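Local coordinates for protein putative polyphosphate kinase 2 (Pseudomonas aeruginosa PAO1, PDB 3CZP) that uses inorganic polyphosphate as phosphoryl donor to convert AMP to ADP, and GMP to GDP less efficiently, with magnesium as cofactor, at residues 181-184 and 188-191; 112-117 and 197-202. All blocks are in the same frame, centred on the assembly; numbering follows the deposited sequence.

Interaction 1: residues 181-184 and 188-191; sequences LDWK and VYDR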
# COMPACT_ATOMS: atom_id res chain seq x y z
N LEU A 181 -24.94 10.20 15.73
CA LEU A 181 -25.70 10.54 16.96
C LEU A 181 -26.74 11.65 16.70
O LEU A 181 -26.49 12.58 15.91
CB LEU A 181 -24.76 11.01 18.09
CG LEU A 181 -23.78 10.04 18.76
CD1 LEU A 181 -22.88 10.82 19.71
CD2 LEU A 181 -24.50 8.89 19.48
N ASP A 182 -27.89 11.55 17.38
CA ASP A 182 -28.95 12.58 17.31
C ASP A 182 -28.69 13.61 18.39
O ASP A 182 -29.10 13.45 19.53
CB ASP A 182 -30.35 11.96 17.49
CG ASP A 182 -31.49 12.99 17.32
OD1 ASP A 182 -31.24 14.22 17.25
OD2 ASP A 182 -32.66 12.55 17.24
N TRP A 183 -28.03 14.68 18.00
CA TRP A 183 -27.67 15.72 18.92
C TRP A 183 -28.85 16.56 19.42
O TRP A 183 -28.70 17.34 20.31
CB TRP A 183 -26.55 16.56 18.34
CG TRP A 183 -25.25 15.83 18.23
CD1 TRP A 183 -24.84 15.04 17.23
CD2 TRP A 183 -24.21 15.83 19.19
NE1 TRP A 183 -23.62 14.55 17.49
CE2 TRP A 183 -23.20 15.02 18.70
CE3 TRP A 183 -24.04 16.43 20.43
CZ2 TRP A 183 -22.04 14.79 19.39
CZ3 TRP A 183 -22.90 16.21 21.09
CH2 TRP A 183 -21.91 15.41 20.58
N LYS A 184 -30.04 16.36 18.84
CA LYS A 184 -31.27 17.02 19.31
C LYS A 184 -31.72 16.50 20.67
O LYS A 184 -32.32 17.23 21.46
CB LYS A 184 -32.42 16.83 18.32
CG LYS A 184 -32.26 17.52 17.00
CD LYS A 184 -33.43 17.28 16.06
CE LYS A 184 -33.19 18.03 14.75
NZ LYS A 184 -34.27 17.84 13.76
N VAL A 188 -28.00 12.82 24.65
CA VAL A 188 -26.83 12.61 23.79
C VAL A 188 -25.70 13.51 24.27
O VAL A 188 -24.70 13.00 24.74
CB VAL A 188 -27.14 12.81 22.28
CG1 VAL A 188 -25.89 12.83 21.46
CG2 VAL A 188 -28.08 11.70 21.78
N TYR A 189 -25.89 14.83 24.23
CA TYR A 189 -24.85 15.79 24.72
C TYR A 189 -24.31 15.44 26.14
O TYR A 189 -23.10 15.33 26.40
CB TYR A 189 -25.41 17.24 24.69
CG TYR A 189 -24.39 18.27 25.14
CD1 TYR A 189 -23.55 18.88 24.23
CD2 TYR A 189 -24.22 18.58 26.48
CE1 TYR A 189 -22.55 19.80 24.65
CE2 TYR A 189 -23.26 19.49 26.89
CZ TYR A 189 -22.43 20.10 25.97
OH TYR A 189 -21.47 20.98 26.38
N ASP A 190 -25.23 15.27 27.08
CA ASP A 190 -24.85 15.01 28.46
C ASP A 190 -23.94 13.79 28.56
O ASP A 190 -22.96 13.81 29.30
CB ASP A 190 -26.09 14.83 29.34
CG ASP A 190 -26.89 16.13 29.50
OD1 ASP A 190 -26.49 17.19 28.95
OD2 ASP A 190 -27.95 16.08 30.15
N ARG A 191 -24.24 12.74 27.83
CA ARG A 191 -23.43 11.52 27.94
C ARG A 191 -22.15 11.64 27.20
O ARG A 191 -21.12 11.17 27.68
CB ARG A 191 -24.20 10.27 27.49
CG ARG A 191 -25.43 10.05 28.33
CD ARG A 191 -26.21 8.84 27.87
NE ARG A 191 -25.38 7.66 28.00
CZ ARG A 191 -25.48 6.56 27.26
NH1 ARG A 191 -24.65 5.52 27.48
NH2 ARG A 191 -26.40 6.51 26.29

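Interaction 2: residues 112-117 and 197-202; sequences SQMLYA and ERVLRR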
# COMPACT_ATOMS: atom_id res chain seq x y z
N SER A 112 -13.64 9.05 18.30
CA SER A 112 -15.00 9.07 17.78
C SER A 112 -15.57 7.67 17.89
O SER A 112 -16.68 7.48 18.32
CB SER A 112 -15.08 9.54 16.33
OG SER A 112 -14.16 10.58 16.06
N GLN A 113 -14.80 6.68 17.48
CA GLN A 113 -15.25 5.30 17.57
C GLN A 113 -15.66 4.89 18.99
O GLN A 113 -16.81 4.46 19.19
CB GLN A 113 -14.18 4.36 17.02
CG GLN A 113 -13.93 4.51 15.48
CD GLN A 113 -13.04 3.40 14.96
OE1 GLN A 113 -12.17 2.90 15.67
NE2 GLN A 113 -13.23 3.03 13.68
N MSE A 114 -14.76 5.04 19.97
CA MSE A 114 -15.06 4.65 21.38
C MSE A 114 -16.18 5.48 22.08
O MSE A 114 -17.00 4.93 22.80
CB MSE A 114 -13.75 4.61 22.20
CG MSE A 114 -13.27 5.90 22.71
SE MSE A 114 -11.58 5.83 23.64
CE MSE A 114 -10.31 5.33 22.17
N LEU A 115 -16.26 6.79 21.80
CA LEU A 115 -17.30 7.65 22.37
C LEU A 115 -18.64 7.32 21.78
O LEU A 115 -19.62 7.18 22.49
CB LEU A 115 -16.98 9.14 22.12
CG LEU A 115 -15.84 9.63 22.99
CD1 LEU A 115 -15.39 11.02 22.53
CD2 LEU A 115 -16.24 9.65 24.48
N TYR A 116 -18.69 7.17 20.46
CA TYR A 116 -19.96 6.78 19.82
C TYR A 116 -20.44 5.43 20.36
O TYR A 116 -21.61 5.26 20.72
CB TYR A 116 -19.79 6.79 18.31
CG TYR A 116 -20.94 6.16 17.56
CD1 TYR A 116 -22.14 6.86 17.33
CD2 TYR A 116 -20.84 4.83 17.09
CE1 TYR A 116 -23.21 6.25 16.64
CE2 TYR A 116 -21.90 4.21 16.41
CZ TYR A 116 -23.07 4.92 16.18
OH TYR A 116 -24.09 4.31 15.47
N ALA A 117 -19.52 4.48 20.45
CA ALA A 117 -19.84 3.12 20.87
C ALA A 117 -20.46 3.09 22.30
O ALA A 117 -21.53 2.45 22.56
CB ALA A 117 -18.56 2.20 20.75
N GLU A 197 -15.07 13.68 29.09
CA GLU A 197 -14.24 14.04 30.22
C GLU A 197 -13.28 12.94 30.67
O GLU A 197 -12.10 13.22 31.01
CB GLU A 197 -15.11 14.51 31.37
CG GLU A 197 -14.29 15.03 32.53
CD GLU A 197 -15.07 16.09 33.27
OE1 GLU A 197 -15.98 15.68 33.98
OE2 GLU A 197 -14.85 17.31 33.07
N ARG A 198 -13.79 11.71 30.73
CA ARG A 198 -13.02 10.54 31.13
C ARG A 198 -11.95 10.21 30.10
O ARG A 198 -10.80 10.02 30.45
CB ARG A 198 -13.98 9.36 31.33
CG ARG A 198 -13.36 8.11 31.90
CD ARG A 198 -14.39 6.98 32.05
NE ARG A 198 -15.44 7.50 32.90
CZ ARG A 198 -15.80 7.07 34.10
NH1 ARG A 198 -15.27 5.96 34.63
NH2 ARG A 198 -16.77 7.75 34.76
N VAL A 199 -12.32 10.20 28.82
CA VAL A 199 -11.33 10.04 27.73
C VAL A 199 -10.22 11.05 27.72
O VAL A 199 -9.03 10.69 27.64
CB VAL A 199 -12.04 9.99 26.32
CG1 VAL A 199 -11.08 10.01 25.22
CG2 VAL A 199 -12.94 8.71 26.22
N LEU A 200 -10.60 12.34 27.83
CA LEU A 200 -9.65 13.43 27.78
C LEU A 200 -8.68 13.47 28.98
O LEU A 200 -7.48 13.61 28.81
CB LEU A 200 -10.40 14.79 27.60
CG LEU A 200 -10.53 15.23 26.12
CD1 LEU A 200 -11.24 14.17 25.22
CD2 LEU A 200 -11.25 16.57 26.07
N ARG A 201 -9.17 13.27 30.19
CA ARG A 201 -8.32 13.21 31.36
C ARG A 201 -7.24 12.15 31.23
O ARG A 201 -6.06 12.37 31.61
CB ARG A 201 -9.19 13.00 32.61
CG ARG A 201 -8.47 12.61 33.92
CD ARG A 201 -7.59 13.75 34.48
NE ARG A 201 -6.90 13.28 35.68
CZ ARG A 201 -7.38 13.38 36.90
NH1 ARG A 201 -6.67 12.88 37.92
NH2 ARG A 201 -8.59 13.95 37.10
N ARG A 202 -7.63 10.99 30.73
CA ARG A 202 -6.76 9.83 30.68
C ARG A 202 -5.73 9.85 29.54
O ARG A 202 -4.71 9.17 29.59
CB ARG A 202 -7.62 8.55 30.64
CG ARG A 202 -8.51 8.43 31.84
CD ARG A 202 -9.16 7.11 32.00
NE ARG A 202 -10.08 7.09 33.14
CZ ARG A 202 -10.78 6.03 33.50
NH1 ARG A 202 -11.60 6.12 34.56
NH2 ARG A 202 -10.69 4.89 32.83

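Interaction 1: residues 181-184 and 188-191
Val188 projects from the first turn of helix 186-203 against the loop 181-184 that leads into it, and three loop residues meet its two methyls. CG1 lies anti to the backbone N (chi1 170°), which carries it over one face of the Trp183 indole, 4.3 Å from the centroid of the six-membered ring and 17° off the normal, a CH-pi contact placed toward the rim. The same methyl touches Leu181 CB at 4.0 Å. CG2, the other branch, presses on the backbone instead, 3.0 Å from Asp182 O, a tight approach. Farther out on the indole, Trp183 CZ3 passes Tyr189 CD1 at 4.2 Å.

A second shell sets these groups in place. Asp182 OD1 accepts from Lys184 N at 2.9 Å, on the anti side and 34° out of the carboxylate plane, closing an Asx turn. Trp183 NE1 is hydrogen-bonded to Ser179 OG, Phe192 meets the indole edge-to-face, and Tyr189 OH is bonded to Leu156 O. Trp183 also touches Ile51 and Glu52, in the glycine-rich loop between strand 44-50 and helix 56-66, where P-loop kinases carry the P-loop, although this N-terminal domain seems to be catalytically inactive. The local motif is an Asx turn leading into a helix, folded back on that helix by apolar packing beside the P-loop region.

Interaction 2: residues 112-117 and 197-202
Leu115 and Met114 (modelled as selenomethionine) on helix 110-119 close on Val199 of helix 186-203, joining two helices of a P-loop kinase fold whose parallel sheet has the strand order 2-3-1-4-5. The tight part is small and converges on one methyl. Val199 CG2 lies 3.8 Å from Leu115 CD2 and 4.1 Å from Met114 SE, so a single branch of the valine meets two neighbouring side chains of the opposing helix. Leu115 reaches it with its CD2 methyl, although its CB does not point straight at the other helix. Met114 points toward the other helix from its CB, with CG set between the backbone N and the carbonyl carbon (chi1 82°). A bend at chi3 of 67° then turns CE away from Val199, so that SE does the touching while CE stays 5.9 Å from Val199 CG2. Ile132 of helix 125-144 packs on both Met114 and Val199, and Leu128 adds to the cover of Met114.

Beyond this buried knot the contact is sparse. The backbones stay well apart, with Leu115 CA and Val199 CA separated by 8.4 Å, and only 125 Å² is buried in all. Gln113 and Tyr116 serve other surfaces, Gln113 against helix 91-96 and Tyr116 against Pro180 and Leu181. On helix 186-203 the outward side is polar: Arg201 is exposed and Glu197 OE2 is hydrogen-bonded to Met3 N. Arg202 lies toward helix 125-144, where it touches Ile132 and its NH2 makes a long, weak ion pair with Asp129 OD1. Arg198 CG lies over one face of the Arg202 guanidinium, 3.5 Å above its plane and toward the rim.

From the N terminus, the chain leaves strand 103-107, enters helix 110-119 and supplies the first half of interaction 2. It then runs through helix 125-144, strand 148-155 and helix 158-163, and after residues 165-177, which are not modelled, reaches the loop 181-184. Interaction 1 closes a very short loop there, where that segment folds onto the start of helix 186-203. About three turns further along the same helix, Val199 closes the 79-residue loop of interaction 2, so the first contact is nested inside the second. Leu181 CD2 touches Tyr116 CD1 at 3.8 Å, tying the inner loop directly to helix 110-119 within the N-terminal PPK2 domain.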